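Membrane lipoprotein family protein (Aeropyrum pernix, PDB 4PEV) probably serves as the membrane-anchored solute-binding lipoprotein of an ABC transporter, capturing nucleosides such as adenosine for uptake. Local coordinates at residues C[270-284]-C[289-301]. Numbering follows the deposited sequence.
Sequences AARGVIAFSIGQDAS and DPQTIIISGLKRV. With ADN (adenosine), chain F.
Asp-282 holds its CG anti to its own carbonyl carbon (chi1 -63°), presenting the carboxylate to O3' and O5' of the adenosine, while Lys-299 sends CG anti to its backbone N (chi1 -177°) and bends at chi2 and chi3, which turns the chain until NZ arrives at O2'. On the way Lys-299 CB passes 3.5 Å from Asp-282 OD1. The carboxylate accepts from both hydroxyls, OD1 from O3' and OD2 from O5', the latter at 2.9 Å. Lys-299 NZ donates to O2' at 3.1 Å and more weakly to O3'; salt bridges to Asp-142 and Glu-159 probably fix its position and charge. Behind this site, as parallel pairing requires, Ser-278, Gly-280 and Asp-282 each donate and accept: Ser-278 N gives to Thr-292 O (2.7 Å, 172°), and Asp-282 O takes from Lys-299 N (3.0 Å). An extra residue around Ile-294 interrupts the register as a beta bulge. Gln-281 lays its CD 3.6 Å from Gly-297 O and its CG 4.1 Å from C5' of the adenosine. Cutting the glutamine back to an alanine would probably uncover Gly-297 and open a gap beside the ribose. Farther back, Ile-279 CG2 and Ile-295 CG2 meet on one face of the sheet, 3.7 Å apart. One water joins Ser-278 OG to Thr-292 OG1. In this fold of the type I periplasmic-binding kind, strand 277-282 lies between strands 248-254 and 293-299, the latter flanked by antiparallel strand 331-333. Helix 258-271 covers the Ser-278 face, helix 358-372 packs on Phe-277 and Ile-295, and helix 69-84 meets Asp-282 through Phe-69.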
loop_
_atom_site.group_PDB
_atom_site.type_symbol
_atom_site.label_atom_id
_atom_site.label_comp_id
_atom_site.label_asym_id
_atom_site.label_seq_id
_atom_site.Cartn_x
_atom_site.Cartn_y
_atom_site.Cartn_z
ATOM N N ALA C 270 -18.610 -9.154 11.302
ATOM C CA ALA C 270 -18.870 -8.418 12.547
ATOM C C ALA C 270 -20.389 -8.336 12.826
ATOM O O ALA C 270 -20.843 -8.464 13.964
ATOM C CB ALA C 270 -18.239 -7.033 12.489
ATOM N N ALA C 271 -21.165 -8.176 11.764
ATOM C CA ALA C 271 -22.633 -8.225 11.842
ATOM C C ALA C 271 -23.176 -9.589 12.301
ATOM O O ALA C 271 -24.214 -9.636 12.948
ATOM C CB ALA C 271 -23.248 -7.843 10.492
ATOM N N ARG C 272 -22.491 -10.678 11.940
ATOM C CA ARG C 272 -22.817 -12.034 12.420
ATOM C C ARG C 272 -22.323 -12.300 13.855
ATOM O O ARG C 272 -22.561 -13.384 14.377
ATOM C CB ARG C 272 -22.217 -13.106 11.494
ATOM C CG ARG C 272 -23.029 -13.430 10.248
ATOM C CD ARG C 272 -22.131 -13.696 9.028
ATOM N NE ARG C 272 -22.874 -13.723 7.757
ATOM C CZ ARG C 272 -23.441 -12.665 7.143
ATOM N NH1 ARG C 272 -23.409 -11.428 7.656
ATOM N NH2 ARG C 272 -24.076 -12.845 5.986
ATOM N N GLY C 273 -21.622 -11.340 14.475
ATOM C CA GLY C 273 -21.136 -11.472 15.852
ATOM C C GLY C 273 -19.673 -11.856 15.959
ATOM O O GLY C 273 -19.101 -11.895 17.037
ATOM N N VAL C 274 -19.059 -12.135 14.828
ATOM C CA VAL C 274 -17.698 -12.609 14.796
ATOM C C VAL C 274 -16.734 -11.457 15.039
ATOM O O VAL C 274 -16.869 -10.394 14.451
ATOM C CB VAL C 274 -17.389 -13.249 13.422
ATOM C CG1 VAL C 274 -15.912 -13.607 13.311
ATOM C CG2 VAL C 274 -18.271 -14.480 13.190
ATOM N N ILE C 275 -15.738 -11.673 15.885
ATOM C CA ILE C 275 -14.751 -10.635 16.169
ATOM C C ILE C 275 -13.607 -10.705 15.159
ATOM O O ILE C 275 -12.772 -11.615 15.235
ATOM C CB ILE C 275 -14.213 -10.759 17.607
ATOM C CG1 ILE C 275 -15.334 -10.422 18.597
ATOM C CG2 ILE C 275 -13.011 -9.843 17.812
ATOM C CD1 ILE C 275 -15.054 -10.849 20.030
ATOM N N ALA C 276 -13.584 -9.740 14.230
ATOM C CA ALA C 276 -12.560 -9.650 13.179
ATOM C C ALA C 276 -12.257 -8.204 12.808
ATOM O O ALA C 276 -13.098 -7.336 12.948
ATOM C CB ALA C 276 -13.001 -10.413 11.935
ATOM N N PHE C 277 -11.061 -7.956 12.294
ATOM C CA PHE C 277 -10.644 -6.595 11.975
ATOM C C PHE C 277 -9.916 -6.518 10.644
ATOM O O PHE C 277 -9.280 -7.481 10.228
ATOM C CB PHE C 277 -9.730 -6.063 13.075
ATOM C CG PHE C 277 -10.404 -5.934 14.406
ATOM C CD1 PHE C 277 -11.158 -4.811 14.707
ATOM C CD2 PHE C 277 -10.286 -6.936 15.360
ATOM C CE1 PHE C 277 -11.788 -4.696 15.938
ATOM C CE2 PHE C 277 -10.913 -6.825 16.591
ATOM C CZ PHE C 277 -11.663 -5.704 16.878
ATOM N N SER C 278 -10.014 -5.366 9.986
ATOM C CA SER C 278 -9.346 -5.140 8.724
ATOM C C SER C 278 -8.227 -4.125 8.932
ATOM O O SER C 278 -8.251 -3.339 9.881
ATOM C CB SER C 278 -10.336 -4.618 7.675
ATOM O OG SER C 278 -11.345 -5.568 7.358
ATOM N N ILE C 279 -7.253 -4.149 8.032
ATOM C CA ILE C 279 -6.149 -3.199 8.027
ATOM C C ILE C 279 -5.980 -2.553 6.637
ATOM O O ILE C 279 -5.763 -3.246 5.640
ATOM C CB ILE C 279 -4.840 -3.887 8.454
ATOM C CG1 ILE C 279 -5.061 -4.592 9.810
ATOM C CG2 ILE C 279 -3.690 -2.877 8.474
ATOM C CD1 ILE C 279 -3.831 -5.247 10.424
ATOM N N GLY C 280 -6.079 -1.221 6.595
ATOM C CA GLY C 280 -6.036 -0.465 5.348
ATOM C C GLY C 280 -4.642 -0.311 4.791
ATOM O O GLY C 280 -3.659 -0.499 5.502
ATOM N N GLN C 281 -4.552 0.021 3.511
ATOM C CA GLN C 281 -3.256 0.257 2.887
ATOM C C GLN C 281 -3.320 1.408 1.891
ATOM O O GLN C 281 -4.333 1.592 1.211
ATOM C CB GLN C 281 -2.729 -1.020 2.211
ATOM C CG GLN C 281 -1.340 -0.927 1.583
ATOM C CD GLN C 281 -0.259 -0.401 2.529
ATOM O OE1 GLN C 281 -0.147 -0.822 3.694
ATOM N NE2 GLN C 281 0.555 0.527 2.023
ATOM N N ASP C 282 -2.221 2.167 1.849
ATOM C CA ASP C 282 -1.941 3.248 0.886
ATOM C C ASP C 282 -2.445 4.542 1.470
ATOM O O ASP C 282 -1.638 5.360 1.914
ATOM C CB ASP C 282 -2.465 2.963 -0.538
ATOM C CG ASP C 282 -1.793 1.743 -1.171
ATOM O OD1 ASP C 282 -0.551 1.633 -0.997
ATOM O OD2 ASP C 282 -2.481 0.899 -1.823
ATOM N N ALA C 283 -3.756 4.729 1.502
ATOM C CA ALA C 283 -4.328 5.817 2.291
ATOM C C ALA C 283 -4.753 5.248 3.634
ATOM O O ALA C 283 -4.714 4.025 3.838
ATOM C CB ALA C 283 -5.520 6.440 1.589
ATOM N N SER C 284 -5.112 6.134 4.558
ATOM C CA SER C 284 -5.831 5.727 5.759
ATOM C C SER C 284 -7.262 5.476 5.319
ATOM O O SER C 284 -7.936 6.410 4.873
ATOM C CB SER C 284 -5.811 6.808 6.856
ATOM O OG SER C 284 -7.089 6.940 7.494
ATOM N N ASP C 289 -15.098 1.987 7.280
ATOM C CA ASP C 289 -15.849 1.448 8.423
ATOM C C ASP C 289 -14.923 1.372 9.621
ATOM O O ASP C 289 -14.084 0.484 9.686
ATOM C CB ASP C 289 -16.441 0.062 8.158
ATOM C CG ASP C 289 -17.095 -0.535 9.406
ATOM O OD1 ASP C 289 -17.626 0.211 10.264
ATOM O OD2 ASP C 289 -17.067 -1.762 9.549
ATOM N N PRO C 290 -15.075 2.290 10.587
ATOM C CA PRO C 290 -14.073 2.396 11.649
ATOM C C PRO C 290 -14.184 1.331 12.762
ATOM O O PRO C 290 -13.214 1.090 13.491
ATOM C CB PRO C 290 -14.319 3.805 12.209
ATOM C CG PRO C 290 -15.410 4.410 11.380
ATOM C CD PRO C 290 -16.155 3.264 10.788
ATOM N N GLN C 291 -15.350 0.716 12.897
ATOM C CA GLN C 291 -15.530 -0.358 13.858
ATOM C C GLN C 291 -14.612 -1.519 13.523
ATOM O O GLN C 291 -14.016 -2.111 14.410
ATOM C CB GLN C 291 -16.985 -0.842 13.869
ATOM C CG GLN C 291 -17.969 0.090 14.575
ATOM C CD GLN C 291 -19.345 0.112 13.909
ATOM O OE1 GLN C 291 -19.453 0.082 12.679
ATOM N NE2 GLN C 291 -20.400 0.176 14.718
ATOM N N THR C 292 -14.485 -1.834 12.239
ATOM C CA THR C 292 -13.647 -2.960 11.796
ATOM C C THR C 292 -12.272 -2.579 11.194
ATOM O O THR C 292 -11.342 -3.391 11.225
ATOM C CB THR C 292 -14.412 -3.862 10.795
ATOM O OG1 THR C 292 -14.720 -3.129 9.594
ATOM C CG2 THR C 292 -15.714 -4.406 11.447
ATOM N N ILE C 293 -12.144 -1.371 10.642
ATOM C CA ILE C 293 -10.893 -0.966 9.995
ATOM C C ILE C 293 -10.079 -0.227 11.029
ATOM O O ILE C 293 -10.226 0.965 11.209
ATOM C CB ILE C 293 -11.119 -0.112 8.724
ATOM C CG1 ILE C 293 -12.008 -0.883 7.752
ATOM C CG2 ILE C 293 -9.799 0.194 8.024
ATOM C CD1 ILE C 293 -12.553 -0.058 6.602
ATOM N N ILE C 294 -9.212 -0.959 11.706
ATOM C CA ILE C 294 -8.597 -0.461 12.937
ATOM C C ILE C 294 -7.342 0.400 12.699
ATOM O O ILE C 294 -7.012 1.243 13.520
ATOM C CB ILE C 294 -8.318 -1.645 13.887
ATOM C CG1 ILE C 294 -8.242 -1.181 15.339
ATOM C CG2 ILE C 294 -7.064 -2.402 13.474
ATOM C CD1 ILE C 294 -7.897 -2.295 16.306
ATOM N N ILE C 295 -6.664 0.197 11.575
ATOM C CA ILE C 295 -5.423 0.898 11.273
ATOM C C ILE C 295 -5.109 0.771 9.790
ATOM O O ILE C 295 -5.680 -0.068 9.113
ATOM C CB ILE C 295 -4.244 0.346 12.122
ATOM C CG1 ILE C 295 -3.068 1.328 12.145
ATOM C CG2 ILE C 295 -3.789 -1.015 11.617
ATOM C CD1 ILE C 295 -2.297 1.317 13.450
ATOM N N SER C 296 -4.209 1.602 9.281
ATOM C CA SER C 296 -3.831 1.543 7.871
ATOM C C SER C 296 -2.332 1.721 7.697
ATOM O O SER C 296 -1.731 2.622 8.303
ATOM C CB SER C 296 -4.573 2.629 7.063
ATOM O OG SER C 296 -5.989 2.516 7.197
ATOM N N GLY C 297 -1.726 0.871 6.874
ATOM C CA GLY C 297 -0.376 1.141 6.377
ATOM C C GLY C 297 -0.456 2.293 5.384
ATOM O O GLY C 297 -1.355 2.325 4.548
ATOM N N LEU C 298 0.460 3.250 5.472
ATOM C CA LEU C 298 0.429 4.400 4.565
ATOM C C LEU C 298 1.534 4.298 3.571
ATOM O O LEU C 298 2.632 3.898 3.911
ATOM C CB LEU C 298 0.612 5.717 5.309
ATOM C CG LEU C 298 -0.434 6.029 6.360
ATOM C CD1 LEU C 298 0.042 7.215 7.179
ATOM C CD2 LEU C 298 -1.780 6.305 5.711
ATOM N N LYS C 299 1.234 4.684 2.341
ATOM C CA LYS C 299 2.223 4.778 1.284
ATOM C C LYS C 299 1.988 6.116 0.620
ATOM O O LYS C 299 0.917 6.345 0.051
ATOM C CB LYS C 299 2.045 3.634 0.298
ATOM C CG LYS C 299 3.091 3.614 -0.798
ATOM C CD LYS C 299 3.574 2.201 -1.149
ATOM C CE LYS C 299 2.911 1.640 -2.389
ATOM N NZ LYS C 299 3.501 0.330 -2.787
ATOM N N ARG C 300 2.968 7.009 0.719
ATOM C CA ARG C 300 2.789 8.387 0.274
ATOM C C ARG C 300 3.050 8.566 -1.216
ATOM O O ARG C 300 3.934 9.321 -1.628
ATOM C CB ARG C 300 3.660 9.323 1.103
ATOM C CG ARG C 300 3.408 9.234 2.605
ATOM C CD ARG C 300 1.925 9.352 2.955
ATOM N NE ARG C 300 1.354 10.587 2.431
ATOM C CZ ARG C 300 1.372 11.753 3.064
ATOM N NH1 ARG C 300 1.910 11.857 4.261
ATOM N NH2 ARG C 300 0.841 12.822 2.506
ATOM N N VAL C 301 2.221 7.893 -2.013
ATOM C CA VAL C 301 2.249 8.016 -3.465
ATOM C C VAL C 301 1.965 9.457 -3.913
ATOM O O VAL C 301 2.467 9.919 -4.944
ATOM C CB VAL C 301 1.210 7.071 -4.104
ATOM C CG1 VAL C 301 1.132 7.266 -5.616
ATOM C CG2 VAL C 301 1.554 5.628 -3.791
HETATM O "O5'" ADN F . -3.156 -1.796 -2.514
HETATM C "C5'" ADN F . -1.933 -2.457 -2.137
HETATM C "C4'" ADN F . -0.758 -2.272 -3.103
HETATM O "O4'" ADN F . -1.008 -2.874 -4.375
HETATM C "C3'" ADN F . -0.357 -0.839 -3.444
HETATM O "O3'" ADN F . 0.438 -0.239 -2.416
HETATM C "C2'" ADN F . 0.384 -1.021 -4.764
HETATM O "O2'" ADN F . 1.752 -1.416 -4.596
HETATM C "C1'" ADN F . -0.382 -2.139 -5.422
HETATM N N9 ADN F . -1.436 -1.613 -6.311
HETATM C C8 ADN F . -2.660 -1.154 -5.956
HETATM N N7 ADN F . -3.375 -0.762 -7.045
HETATM C C5 ADN F . -2.587 -0.986 -8.118
HETATM C C6 ADN F . -2.686 -0.805 -9.582
HETATM N N6 ADN F . -3.808 -0.290 -10.119
HETATM N N1 ADN F . -1.626 -1.157 -10.352
HETATM C C2 ADN F . -0.489 -1.663 -9.828
HETATM N N3 ADN F . -0.327 -1.852 -8.512
HETATM C C4 ADN F . -1.312 -1.538 -7.628
HETATM O O HOH W 1 -13.616 -3.834 7.260
#